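Local coordinates for synaptonemal complex protein 2 (Mus musculus, PDB 5IWZ), which is a major component of the axial and lateral elements of synaptonemal complexes, required in meiosis for normal chromosome synapsis and for insertion of SYCP3, at residues K102-F107 with I155-A160; E112-Q117 with C159-D164; L135-Y140 with L176-L181; N148-S153 with N180-R185. All blocks are in the same frame, centred on the assembly; numbering follows the deposited sequence.

Contact 1. Residues K102-F107 with I155-A160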
loop_
_atom_site.group_PDB
_atom_site.type_symbol
_atom_site.label_atom_id
_atom_site.label_comp_id
_atom_site.label_asym_id
_atom_site.label_seq_id
_atom_site.Cartn_x
_atom_site.Cartn_y
_atom_site.Cartn_z
ATOM N N LYS A 102 -10.229 -8.603 -17.654
ATOM C CA LYS A 102 -9.272 -9.660 -17.328
ATOM C C LYS A 102 -8.512 -9.333 -16.044
ATOM O O LYS A 102 -8.323 -10.203 -15.190
ATOM C CB LYS A 102 -8.304 -9.899 -18.482
ATOM C CG LYS A 102 -8.695 -11.076 -19.372
ATOM C CD LYS A 102 -9.872 -10.763 -20.251
ATOM C CE LYS A 102 -10.190 -11.916 -21.207
ATOM N NZ LYS A 102 -10.766 -13.096 -20.494
ATOM N N MET A 103 -8.093 -8.083 -15.870
ATOM C CA MET A 103 -7.355 -7.755 -14.648
ATOM C C MET A 103 -8.234 -7.862 -13.407
ATOM O O MET A 103 -7.735 -8.231 -12.339
ATOM C CB MET A 103 -6.743 -6.368 -14.764
ATOM C CG MET A 103 -5.824 -6.320 -15.959
ATOM S SD MET A 103 -4.332 -5.381 -15.688
ATOM C CE MET A 103 -3.954 -5.761 -13.989
ATOM N N VAL A 104 -9.536 -7.554 -13.522
ATOM C CA VAL A 104 -10.456 -7.804 -12.409
ATOM C C VAL A 104 -10.475 -9.287 -12.074
ATOM O O VAL A 104 -10.372 -9.693 -10.902
ATOM C CB VAL A 104 -11.865 -7.286 -12.750
ATOM C CG1 VAL A 104 -12.900 -7.786 -11.724
ATOM C CG2 VAL A 104 -11.851 -5.769 -12.812
ATOM N N SER A 105 -10.578 -10.116 -13.108
ATOM C CA SER A 105 -10.528 -11.560 -12.938
ATOM C C SER A 105 -9.221 -12.015 -12.290
ATOM O O SER A 105 -9.235 -12.857 -11.385
ATOM C CB SER A 105 -10.722 -12.229 -14.296
ATOM O OG SER A 105 -10.364 -13.586 -14.222
ATOM N N TRP A 106 -8.077 -11.477 -12.732
ATOM C CA TRP A 106 -6.817 -11.903 -12.125
ATOM C C TRP A 106 -6.779 -11.517 -10.654
ATOM O O TRP A 106 -6.325 -12.297 -9.804
ATOM C CB TRP A 106 -5.618 -11.309 -12.870
ATOM C CG TRP A 106 -5.592 -11.634 -14.343
ATOM C CD1 TRP A 106 -6.256 -12.658 -14.981
ATOM C CD2 TRP A 106 -4.911 -10.897 -15.367
ATOM N NE1 TRP A 106 -6.010 -12.604 -16.342
ATOM C CE2 TRP A 106 -5.191 -11.533 -16.602
ATOM C CE3 TRP A 106 -4.087 -9.762 -15.363
ATOM C CZ2 TRP A 106 -4.669 -11.077 -17.805
ATOM C CZ3 TRP A 106 -3.572 -9.305 -16.573
ATOM C CH2 TRP A 106 -3.863 -9.966 -17.770
ATOM N N PHE A 107 -7.276 -10.318 -10.335
ATOM C CA PHE A 107 -7.353 -9.883 -8.944
ATOM C C PHE A 107 -8.299 -10.766 -8.138
ATOM O O PHE A 107 -7.991 -11.133 -6.999
ATOM C CB PHE A 107 -7.812 -8.421 -8.891
ATOM C CG PHE A 107 -7.961 -7.896 -7.511
ATOM C CD1 PHE A 107 -6.847 -7.590 -6.750
ATOM C CD2 PHE A 107 -9.218 -7.703 -6.968
ATOM C CE1 PHE A 107 -6.984 -7.096 -5.456
ATOM C CE2 PHE A 107 -9.363 -7.212 -5.693
ATOM C CZ PHE A 107 -8.242 -6.904 -4.933
ATOM N N ILE A 155 -12.115 0.687 -7.810
ATOM C CA ILE A 155 -12.457 1.405 -6.578
ATOM C C ILE A 155 -13.273 0.537 -5.617
ATOM O O ILE A 155 -12.921 0.475 -4.434
ATOM C CB ILE A 155 -13.148 2.744 -6.904
ATOM C CG1 ILE A 155 -12.216 3.676 -7.668
ATOM C CG2 ILE A 155 -13.644 3.408 -5.632
ATOM C CD1 ILE A 155 -10.979 4.006 -6.935
ATOM N N PRO A 156 -14.346 -0.151 -6.053
ATOM C CA PRO A 156 -15.043 -1.043 -5.101
ATOM C C PRO A 156 -14.196 -2.215 -4.627
ATOM O O PRO A 156 -14.314 -2.616 -3.460
ATOM C CB PRO A 156 -16.280 -1.519 -5.890
ATOM C CG PRO A 156 -16.034 -1.148 -7.299
ATOM C CD PRO A 156 -15.118 0.026 -7.299
ATOM N N GLN A 157 -13.357 -2.785 -5.498
ATOM C CA GLN A 157 -12.505 -3.906 -5.099
ATOM C C GLN A 157 -11.529 -3.487 -4.008
ATOM O O GLN A 157 -11.323 -4.207 -3.025
ATOM C CB GLN A 157 -11.713 -4.428 -6.306
ATOM C CG GLN A 157 -12.542 -5.055 -7.417
ATOM C CD GLN A 157 -12.969 -6.473 -7.099
ATOM O OE1 GLN A 157 -12.420 -7.113 -6.201
ATOM N NE2 GLN A 157 -13.971 -6.967 -7.825
ATOM N N ILE A 158 -10.881 -2.338 -4.192
ATOM C CA ILE A 158 -9.887 -1.883 -3.224
ATOM C C ILE A 158 -10.538 -1.561 -1.878
ATOM O O ILE A 158 -10.011 -1.934 -0.822
ATOM C CB ILE A 158 -9.104 -0.689 -3.798
ATOM C CG1 ILE A 158 -8.311 -1.169 -5.025
ATOM C CG2 ILE A 158 -8.190 -0.066 -2.714
ATOM C CD1 ILE A 158 -7.539 -0.072 -5.749
ATOM N N CYS A 159 -11.697 -0.889 -1.889
ATOM C CA CYS A 159 -12.403 -0.606 -0.639
ATOM C C CYS A 159 -12.758 -1.893 0.095
ATOM O O CYS A 159 -12.571 -2.000 1.318
ATOM C CB CYS A 159 -13.670 0.216 -0.906
ATOM S SG CYS A 159 -13.421 1.899 -1.508
ATOM N N ALA A 160 -13.295 -2.879 -0.634
ATOM C CA ALA A 160 -13.595 -4.164 -0.013
ATOM C C ALA A 160 -12.335 -4.787 0.582
ATOM O O ALA A 160 -12.363 -5.307 1.706
ATOM C CB ALA A 160 -14.246 -5.105 -1.034
#

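Contact 2. Residues E112-Q117 with C159-D164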
loop_
_atom_site.group_PDB
_atom_site.type_symbol
_atom_site.label_atom_id
_atom_site.label_comp_id
_atom_site.label_asym_id
_atom_site.label_seq_id
_atom_site.Cartn_x
_atom_site.Cartn_y
_atom_site.Cartn_z
ATOM N N GLU A 112 -7.785 -15.885 -2.971
ATOM C CA GLU A 112 -7.412 -17.030 -2.144
ATOM C C GLU A 112 -5.963 -16.922 -1.676
ATOM O O GLU A 112 -5.649 -17.219 -0.518
ATOM C CB GLU A 112 -7.644 -18.327 -2.924
ATOM C CG GLU A 112 -7.359 -19.590 -2.137
ATOM C CD GLU A 112 -7.722 -20.867 -2.896
ATOM O OE1 GLU A 112 -8.843 -20.938 -3.447
ATOM O OE2 GLU A 112 -6.884 -21.796 -2.938
ATOM N N ILE A 113 -5.072 -16.482 -2.562
ATOM C CA ILE A 113 -3.674 -16.276 -2.204
ATOM C C ILE A 113 -3.542 -15.139 -1.197
ATOM O O ILE A 113 -2.814 -15.246 -0.202
ATOM C CB ILE A 113 -2.848 -15.991 -3.473
ATOM C CG1 ILE A 113 -2.659 -17.273 -4.298
ATOM C CG2 ILE A 113 -1.525 -15.346 -3.116
ATOM C CD1 ILE A 113 -2.260 -17.019 -5.747
ATOM N N ILE A 114 -4.209 -14.015 -1.474
ATOM C CA ILE A 114 -4.175 -12.853 -0.588
ATOM C C ILE A 114 -4.605 -13.240 0.821
ATOM O O ILE A 114 -4.037 -12.765 1.812
ATOM C CB ILE A 114 -5.063 -11.734 -1.166
ATOM C CG1 ILE A 114 -4.368 -11.064 -2.343
ATOM C CG2 ILE A 114 -5.440 -10.714 -0.100
ATOM C CD1 ILE A 114 -5.330 -10.491 -3.364
ATOM N N LEU A 115 -5.595 -14.125 0.938
ATOM C CA LEU A 115 -6.067 -14.487 2.268
ATOM C C LEU A 115 -5.076 -15.396 2.993
ATOM O O LEU A 115 -4.483 -14.993 3.998
ATOM C CB LEU A 115 -7.439 -15.142 2.188
ATOM C CG LEU A 115 -8.519 -14.125 1.806
ATOM C CD1 LEU A 115 -9.814 -14.825 1.466
ATOM C CD2 LEU A 115 -8.728 -13.097 2.909
ATOM N N ASN A 116 -4.865 -16.608 2.479
ATOM C CA ASN A 116 -4.094 -17.635 3.176
ATOM C C ASN A 116 -2.618 -17.276 3.362
ATOM O O ASN A 116 -1.807 -18.146 3.699
ATOM C CB ASN A 116 -4.219 -18.967 2.439
ATOM N N GLN A 117 -2.255 -16.013 3.148
ATOM C CA GLN A 117 -0.903 -15.548 3.420
ATOM C C GLN A 117 -0.953 -14.310 4.303
ATOM O O GLN A 117 -1.482 -14.361 5.411
ATOM C CB GLN A 117 -0.150 -15.254 2.121
ATOM N N CYS A 159 -11.697 -0.889 -1.889
ATOM C CA CYS A 159 -12.403 -0.606 -0.639
ATOM C C CYS A 159 -12.758 -1.893 0.095
ATOM O O CYS A 159 -12.571 -2.000 1.318
ATOM C CB CYS A 159 -13.670 0.216 -0.906
ATOM S SG CYS A 159 -13.421 1.899 -1.508
ATOM N N ALA A 160 -13.295 -2.879 -0.634
ATOM C CA ALA A 160 -13.595 -4.164 -0.013
ATOM C C ALA A 160 -12.335 -4.787 0.582
ATOM O O ALA A 160 -12.363 -5.307 1.706
ATOM C CB ALA A 160 -14.246 -5.105 -1.034
ATOM N N LEU A 161 -11.213 -4.707 -0.146
ATOM C CA LEU A 161 -9.944 -5.251 0.335
ATOM C C LEU A 161 -9.473 -4.541 1.595
ATOM O O LEU A 161 -8.926 -5.174 2.511
ATOM C CB LEU A 161 -8.882 -5.129 -0.759
ATOM C CG LEU A 161 -7.527 -5.819 -0.582
ATOM C CD1 LEU A 161 -7.699 -7.334 -0.566
ATOM C CD2 LEU A 161 -6.553 -5.419 -1.689
ATOM N N VAL A 162 -9.642 -3.220 1.641
ATOM C CA VAL A 162 -9.177 -2.433 2.777
ATOM C C VAL A 162 -10.046 -2.696 4.002
ATOM O O VAL A 162 -9.552 -2.685 5.134
ATOM C CB VAL A 162 -9.135 -0.941 2.387
ATOM C CG1 VAL A 162 -8.938 -0.066 3.602
ATOM C CG2 VAL A 162 -7.992 -0.686 1.403
ATOM N N ILE A 163 -11.334 -2.974 3.798
ATOM C CA ILE A 163 -12.237 -3.272 4.902
ATOM C C ILE A 163 -12.034 -4.672 5.470
ATOM O O ILE A 163 -12.404 -4.924 6.626
ATOM C CB ILE A 163 -13.687 -3.093 4.413
ATOM C CG1 ILE A 163 -13.999 -1.615 4.175
ATOM C CG2 ILE A 163 -14.693 -3.688 5.371
ATOM C CD1 ILE A 163 -15.285 -1.413 3.371
ATOM N N ASP A 164 -11.473 -5.598 4.690
ATOM C CA ASP A 164 -11.415 -7.007 5.074
ATOM C C ASP A 164 -10.270 -7.182 6.068
ATOM O O ASP A 164 -9.093 -7.085 5.698
ATOM C CB ASP A 164 -11.241 -7.889 3.832
ATOM C CG ASP A 164 -11.299 -9.406 4.131
ATOM O OD1 ASP A 164 -11.163 -9.825 5.298
ATOM O OD2 ASP A 164 -11.468 -10.194 3.167
#

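Contact 3. Residues L135-Y140 with L176-L181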
loop_
_atom_site.group_PDB
_atom_site.type_symbol
_atom_site.label_atom_id
_atom_site.label_comp_id
_atom_site.label_asym_id
_atom_site.label_seq_id
_atom_site.Cartn_x
_atom_site.Cartn_y
_atom_site.Cartn_z
ATOM N N LEU A 135 0.698 -2.400 -13.164
ATOM C CA LEU A 135 0.124 -2.569 -14.488
ATOM C C LEU A 135 -1.220 -1.850 -14.593
ATOM O O LEU A 135 -1.515 -1.223 -15.612
ATOM C CB LEU A 135 -0.009 -4.060 -14.804
ATOM C CG LEU A 135 -0.638 -4.474 -16.130
ATOM C CD1 LEU A 135 -0.061 -3.697 -17.325
ATOM C CD2 LEU A 135 -0.491 -6.011 -16.337
ATOM N N LEU A 136 -2.047 -1.923 -13.543
ATOM C CA LEU A 136 -3.297 -1.164 -13.539
ATOM C C LEU A 136 -3.048 0.329 -13.769
ATOM O O LEU A 136 -3.804 0.988 -14.490
ATOM C CB LEU A 136 -4.024 -1.368 -12.211
ATOM C CG LEU A 136 -5.423 -1.981 -12.087
ATOM C CD1 LEU A 136 -6.148 -1.297 -10.933
ATOM C CD2 LEU A 136 -6.239 -1.930 -13.375
ATOM N N MET A 137 -2.002 0.892 -13.151
ATOM C CA MET A 137 -1.774 2.330 -13.325
ATOM C C MET A 137 -1.335 2.671 -14.746
ATOM O O MET A 137 -1.672 3.748 -15.241
ATOM C CB MET A 137 -0.741 2.861 -12.315
ATOM C CG MET A 137 -1.208 2.862 -10.860
ATOM S SD MET A 137 -2.847 3.582 -10.557
ATOM C CE MET A 137 -2.676 5.206 -11.328
ATOM N N VAL A 138 -0.577 1.781 -15.408
ATOM C CA VAL A 138 -0.204 1.988 -16.810
ATOM C C VAL A 138 -1.446 2.059 -17.694
ATOM O O VAL A 138 -1.532 2.880 -18.621
ATOM C CB VAL A 138 0.757 0.870 -17.271
ATOM C CG1 VAL A 138 0.847 0.814 -18.795
ATOM C CG2 VAL A 138 2.154 1.051 -16.650
ATOM N N ILE A 139 -2.430 1.195 -17.429
ATOM C CA ILE A 139 -3.680 1.239 -18.185
ATOM C C ILE A 139 -4.468 2.503 -17.852
ATOM O O ILE A 139 -5.098 3.114 -18.724
ATOM C CB ILE A 139 -4.511 -0.022 -17.901
ATOM C CG1 ILE A 139 -3.728 -1.277 -18.284
ATOM C CG2 ILE A 139 -5.854 0.061 -18.619
ATOM C CD1 ILE A 139 -4.219 -2.521 -17.578
ATOM N N TYR A 140 -4.478 2.886 -16.578
ATOM C CA TYR A 140 -5.201 4.082 -16.171
ATOM C C TYR A 140 -4.668 5.303 -16.909
ATOM O O TYR A 140 -5.447 6.115 -17.418
ATOM C CB TYR A 140 -5.081 4.230 -14.653
ATOM C CG TYR A 140 -5.704 5.447 -14.002
ATOM C CD1 TYR A 140 -5.044 6.674 -13.992
ATOM C CD2 TYR A 140 -6.916 5.353 -13.330
ATOM C CE1 TYR A 140 -5.593 7.776 -13.364
ATOM C CE2 TYR A 140 -7.469 6.447 -12.698
ATOM C CZ TYR A 140 -6.802 7.655 -12.718
ATOM O OH TYR A 140 -7.342 8.749 -12.100
ATOM N N LEU A 176 -4.632 0.717 -1.016
ATOM C CA LEU A 176 -5.233 1.982 -0.625
ATOM C C LEU A 176 -4.479 3.161 -1.233
ATOM O O LEU A 176 -5.086 4.149 -1.661
ATOM C CB LEU A 176 -5.270 2.067 0.902
ATOM C CG LEU A 176 -5.852 3.306 1.565
ATOM C CD1 LEU A 176 -7.216 3.543 0.977
ATOM C CD2 LEU A 176 -5.937 3.107 3.094
ATOM N N LYS A 177 -3.157 3.066 -1.319
ATOM C CA LYS A 177 -2.391 4.185 -1.857
ATOM C C LYS A 177 -2.560 4.296 -3.368
ATOM O O LYS A 177 -2.625 5.409 -3.911
ATOM C CB LYS A 177 -0.926 4.033 -1.455
ATOM C CG LYS A 177 0.084 4.486 -2.464
ATOM C CD LYS A 177 1.502 4.304 -1.902
ATOM C CE LYS A 177 1.727 2.866 -1.446
ATOM N NZ LYS A 177 2.767 2.727 -0.382
ATOM N N LYS A 178 -2.645 3.161 -4.065
ATOM C CA LYS A 178 -2.968 3.203 -5.486
ATOM C C LYS A 178 -4.356 3.785 -5.709
ATOM O O LYS A 178 -4.582 4.507 -6.686
ATOM C CB LYS A 178 -2.860 1.803 -6.091
ATOM C CG LYS A 178 -1.443 1.266 -6.193
ATOM C CD LYS A 178 -0.701 1.940 -7.332
ATOM C CE LYS A 178 0.610 1.239 -7.652
ATOM N NZ LYS A 178 1.601 1.347 -6.537
ATOM N N MET A 179 -5.306 3.488 -4.814
ATOM C CA MET A 179 -6.646 4.047 -4.981
ATOM C C MET A 179 -6.650 5.564 -4.819
ATOM O O MET A 179 -7.305 6.277 -5.595
ATOM C CB MET A 179 -7.630 3.412 -4.000
ATOM C CG MET A 179 -8.989 4.130 -4.019
ATOM S SD MET A 179 -10.322 3.297 -3.146
ATOM C CE MET A 179 -9.910 3.660 -1.445
ATOM N N ASN A 180 -5.925 6.076 -3.815
ATOM C CA ASN A 180 -5.857 7.521 -3.610
ATOM C C ASN A 180 -5.145 8.218 -4.764
ATOM O O ASN A 180 -5.502 9.343 -5.122
ATOM C CB ASN A 180 -5.202 7.824 -2.247
ATOM C CG ASN A 180 -6.202 7.682 -1.107
ATOM O OD1 ASN A 180 -7.356 8.042 -1.274
ATOM N ND2 ASN A 180 -5.788 7.112 0.020
ATOM N N LEU A 181 -4.166 7.560 -5.369
ATOM C CA LEU A 181 -3.554 8.081 -6.586
ATOM C C LEU A 181 -4.559 8.150 -7.731
ATOM O O LEU A 181 -4.598 9.140 -8.471
ATOM C CB LEU A 181 -2.353 7.203 -6.953
ATOM C CG LEU A 181 -1.560 7.491 -8.220
ATOM C CD1 LEU A 181 -0.685 8.711 -8.006
ATOM C CD2 LEU A 181 -0.709 6.280 -8.569
#

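Contact 4. Residues N148-S153 with N180-R185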
loop_
_atom_site.group_PDB
_atom_site.type_symbol
_atom_site.label_atom_id
_atom_site.label_comp_id
_atom_site.label_asym_id
_atom_site.label_seq_id
_atom_site.Cartn_x
_atom_site.Cartn_y
_atom_site.Cartn_z
ATOM N N ASN A 148 -11.430 5.225 -17.173
ATOM C CA ASN A 148 -12.801 5.060 -16.697
ATOM C C ASN A 148 -13.057 3.631 -16.224
ATOM O O ASN A 148 -13.669 3.420 -15.169
ATOM C CB ASN A 148 -13.813 5.431 -17.780
ATOM C CG ASN A 148 -15.227 5.000 -17.403
ATOM O OD1 ASN A 148 -15.882 5.637 -16.568
ATOM N ND2 ASN A 148 -15.684 3.886 -17.976
ATOM N N GLN A 149 -12.608 2.637 -16.991
ATOM C CA GLN A 149 -12.867 1.253 -16.602
ATOM C C GLN A 149 -12.107 0.884 -15.342
ATOM O O GLN A 149 -12.630 0.158 -14.489
ATOM C CB GLN A 149 -12.513 0.290 -17.741
ATOM C CG GLN A 149 -13.440 0.413 -18.947
ATOM C CD GLN A 149 -13.225 -0.678 -19.987
ATOM O OE1 GLN A 149 -12.861 -1.809 -19.657
ATOM N NE2 GLN A 149 -13.425 -0.329 -21.254
ATOM N N VAL A 150 -10.879 1.379 -15.192
ATOM C CA VAL A 150 -10.113 1.072 -13.990
ATOM C C VAL A 150 -10.812 1.634 -12.758
ATOM O O VAL A 150 -11.001 0.927 -11.758
ATOM C CB VAL A 150 -8.665 1.586 -14.117
ATOM C CG1 VAL A 150 -7.967 1.476 -12.779
ATOM C CG2 VAL A 150 -7.905 0.773 -15.152
ATOM N N LEU A 151 -11.220 2.910 -12.816
ATOM C CA LEU A 151 -11.947 3.534 -11.712
ATOM C C LEU A 151 -13.205 2.748 -11.374
ATOM O O LEU A 151 -13.474 2.448 -10.201
ATOM C CB LEU A 151 -12.332 4.978 -12.076
ATOM C CG LEU A 151 -11.618 6.267 -11.648
ATOM C CD1 LEU A 151 -10.660 6.100 -10.483
ATOM C CD2 LEU A 151 -10.933 6.946 -12.829
ATOM N N GLU A 152 -13.989 2.406 -12.400
ATOM C CA GLU A 152 -15.302 1.801 -12.181
ATOM C C GLU A 152 -15.185 0.410 -11.573
ATOM O O GLU A 152 -15.983 0.031 -10.706
ATOM C CB GLU A 152 -16.081 1.733 -13.504
ATOM C CG GLU A 152 -16.586 3.069 -13.992
ATOM C CD GLU A 152 -17.458 3.738 -12.956
ATOM O OE1 GLU A 152 -18.365 3.057 -12.433
ATOM O OE2 GLU A 152 -17.226 4.928 -12.643
ATOM N N SER A 153 -14.208 -0.361 -12.028
ATOM C CA SER A 153 -14.056 -1.744 -11.590
ATOM C C SER A 153 -13.291 -1.872 -10.281
ATOM O O SER A 153 -13.646 -2.707 -9.443
ATOM C CB SER A 153 -13.349 -2.545 -12.680
ATOM O OG SER A 153 -14.089 -2.461 -13.888
ATOM N N ASN A 180 -5.925 6.076 -3.815
ATOM C CA ASN A 180 -5.857 7.521 -3.610
ATOM C C ASN A 180 -5.145 8.218 -4.764
ATOM O O ASN A 180 -5.502 9.343 -5.122
ATOM C CB ASN A 180 -5.202 7.824 -2.247
ATOM C CG ASN A 180 -6.202 7.682 -1.107
ATOM O OD1 ASN A 180 -7.356 8.042 -1.274
ATOM N ND2 ASN A 180 -5.788 7.112 0.020
ATOM N N LEU A 181 -4.166 7.560 -5.369
ATOM C CA LEU A 181 -3.554 8.081 -6.586
ATOM C C LEU A 181 -4.559 8.150 -7.731
ATOM O O LEU A 181 -4.598 9.140 -8.471
ATOM C CB LEU A 181 -2.353 7.203 -6.953
ATOM C CG LEU A 181 -1.560 7.491 -8.220
ATOM C CD1 LEU A 181 -0.685 8.711 -8.006
ATOM C CD2 LEU A 181 -0.709 6.280 -8.569
ATOM N N MET A 182 -5.393 7.121 -7.885
ATOM C CA MET A 182 -6.386 7.138 -8.957
ATOM C C MET A 182 -7.420 8.234 -8.732
ATOM O O MET A 182 -7.827 8.927 -9.673
ATOM C CB MET A 182 -7.070 5.776 -9.057
ATOM C CG MET A 182 -6.111 4.652 -9.404
ATOM S SD MET A 182 -6.868 3.070 -9.820
ATOM C CE MET A 182 -8.009 2.776 -8.492
ATOM N N LEU A 183 -7.868 8.396 -7.489
ATOM C CA LEU A 183 -8.810 9.465 -7.206
ATOM C C LEU A 183 -8.163 10.828 -7.405
ATOM O O LEU A 183 -8.852 11.784 -7.764
ATOM C CB LEU A 183 -9.347 9.306 -5.791
ATOM C CG LEU A 183 -10.055 7.988 -5.479
ATOM C CD1 LEU A 183 -10.281 7.866 -3.982
ATOM C CD2 LEU A 183 -11.383 7.921 -6.223
ATOM N N ASP A 184 -6.835 10.920 -7.228
ATOM C CA ASP A 184 -6.150 12.212 -7.284
ATOM C C ASP A 184 -6.288 12.875 -8.649
ATOM O O ASP A 184 -6.503 14.088 -8.734
ATOM C CB ASP A 184 -4.668 12.052 -6.939
ATOM C CG ASP A 184 -3.952 13.394 -6.815
ATOM O OD1 ASP A 184 -4.570 14.321 -6.251
ATOM O OD2 ASP A 184 -2.789 13.527 -7.270
ATOM N N ARG A 185 -6.134 12.109 -9.731
ATOM C CA ARG A 185 -6.239 12.711 -11.056
ATOM C C ARG A 185 -7.670 13.156 -11.350
ATOM O O ARG A 185 -7.899 14.273 -11.834
ATOM C CB ARG A 185 -5.735 11.734 -12.120
ATOM C CG ARG A 185 -6.046 12.162 -13.548
ATOM C CD ARG A 185 -7.322 11.505 -14.049
ATOM N NE ARG A 185 -7.744 12.000 -15.358
ATOM C CZ ARG A 185 -8.874 12.663 -15.582
ATOM N NH1 ARG A 185 -9.706 12.918 -14.584
ATOM N NH2 ARG A 185 -9.178 13.070 -16.808
#

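Contact 1. Residues K102-F107 with I155-A160
Gln157 and Phe107 carry most of this helix-to-helix contact, with Val104 adding a smaller patch; 154 Å² is buried in all. The glutamine amide comes to the rim of the phenyl ring and not to its face. Gln157 OE1 lies in the ring plane, 3.1 Å from Phe107 CE2 and 3.3 Å from Phe107 CD2, and the planes of amide and ring stand 84° apart. A carbonyl oxygen set against the ring hydrogens in this way is probably mildly favourable electrostatically. The aliphatic part joins in, as Gln157 CB is 3.7 Å from Phe107 CE2. The ring reaches this place because Phe107 CG stands anti to its own backbone N (chi1 178°), while a bend at chi2 of Gln157 folds its amide back across the ring edge. Gln157 NE2 passes Val104 CG1 at 4.1 Å, the two side chains crossing at about a right angle. The polar end has partners beyond the two segments: Gln157 NE2 bonds to Glu108 OE1, and Lys111 NZ bonds to Gln157 OE1. Cutting Gln157 back to alanine would probably take the amide oxygen from the Phe107 edge and leave Glu108 and Lys111 without this partner. Within the armadillo-repeat-like domain the contact joins helix 99-108 to helix 144-163, with Met103 turned onto helix 123-141 and Ile158 packed between helices 123-141 and 169-185.

Contact 2. Residues E112-Q117 with C159-D164
Within the armadillo-repeat-like domain, Ile114 and Leu115 of the short helix 111-115 meet Leu161 and Asp164 at the C-terminal end of helix 144-163. The touch is slight: 110 Å² is buried, and the nearest backbone pairs, Ile114 with Leu161 and Leu115 with Asp164, keep their CA atoms 9.6 Å apart, leaving the contact to side-chain methyls and one carboxylate oxygen. Ile114 CG2 rests against Leu161 CD1 at 4.1 Å, an apolar contact in which the two side chains cross at about a right angle. Leu161 extends to it with CG anti to the backbone N (chi1 -171°), and its other methyl, CD2, lies 3.9 Å from Phe107 CZ.

The contact joins the short helix to the end of the long one across the intervening helix 123-141 in sequence, consistent with the stacked helices of an armadillo-like alpha-alpha superhelix. Ile114 and Leu161 both also touch Val167 in the loop that follows, while Ile114 reaches Ile129 of helix 123-141 and Leu161 reaches Ile171 and Ala175 of helix 169-185.

The second pair is of mixed character. Leu115 CD2 comes within 4.0 Å of Asp164 OD2, a methyl beside a carboxylate oxygen. That oxygen has its polar partner in Arg166, whose NH2 forms a salt bridge with it and whose side chain also touches Leu115. Asp164 is the first residue after the helix to leave helical backbone angles (psi 110°); its CB points toward helix 111-115, and chi1 of -175° sets CG anti to the backbone N.

Contact 3. Residues L135-Y140 with L176-L181
The two helical segments come nearest at Met137 and Lys178, whose CA atoms are 8.0 Å apart, and 161 Å² is buried between them. Met137 contributes the most area and meets two residues one helical turn apart. Its CG lies 3.7 Å from Lys178 CD and 4.0 Å from Lys178 CE, so the lysine is used here for its hydrocarbon chain; its NZ turns to a salt bridge with Glu174 and a long, weak ion pair with Asp134. Bends at chi2 (-48°) and chi3 (-54°) curl the methionine toward Leu181, putting the terminal methyl CE 3.6 Å from Leu181 CD2 and 4.0 Å from Leu181 CG. The thioether sulfur Met137 SD is 4.0 Å from Leu181 CD2. With a serine in place of Met137, a gap would probably open beside Leu181 and the Lys178 chain would be freer to shift. In the armadillo-repeat-like domain this packs helix 123-141 on helix 169-185, two helices on in sequence. Helix 123-141 also leans on helix 99-108 through Leu135 and Ile139 and on helix 144-163 through Leu136 and Tyr140, while helix 169-185 turns Asn180 to helix 216-229 and Met179 to both helices 144-163 and 216-229.

Contact 4. Residues N148-S153 with N180-R185
Met182, pointing from helix 169-185 at Val150 and Leu151 of helix 144-163, can be followed atom by atom. CB meets Leu151 CD1 at 3.9 Å, and the same methyl stands 4.1 Å from the backbone oxygen Met182 O. CG packs against Met137 SD of helix 123-141. The chain runs on extended through chi2 (-170°), which carries SD to Val150 CG1 at 3.5 Å, the two side chains crossing at about a right angle. A bend at chi3 (-50°) then turns CE to Ile155 and Ile158, further along helix 144-163.

Helices 144-163 and 169-185 follow each other in the chain and run roughly antiparallel, consistent with a helical hairpin of the armadillo-like superhelix. The CA atoms of Leu151 and Met182 are only 7.2 Å apart, and 169 Å² is buried. Leu151 slides past Met182 in the opposite direction; Tyr140 lies against Leu151 CD2 and gives a weak hydrogen bond to Met182 O.

Within helix 144-163, Gln149 O accepts two bonds from Ser153, one from the backbone N at 3.0 Å and one from OG at 3.1 Å. The donors approach from opposite faces of the carbonyl plane. Ser153 also packs on Gln101 and Val104 of helix 99-108.

In the fold
All four contacts lie in the armadillo-repeat-like part of this N-terminal piece of the protein. Contacts 1, 2 and 4 share helix 144-163, whereas contacts 3 and 4 share helix 169-185, their centres 7 Å apart. Contact 4 is the buried one, between apolar chains; the other three are partly buried and each includes a polar residue: a central glutamine in contact 1, an aspartate in contact 2, and in contact 3 a lysine that packs through its hydrocarbon chain. Contacts 1 and 3 touch through Ile155 CD1 and Met179 CG, 3.5 Å apart, which ties helix 144-163 to helix 169-185. Contacts 2 and 4 do not touch, their nearest atoms being about 7 Å apart.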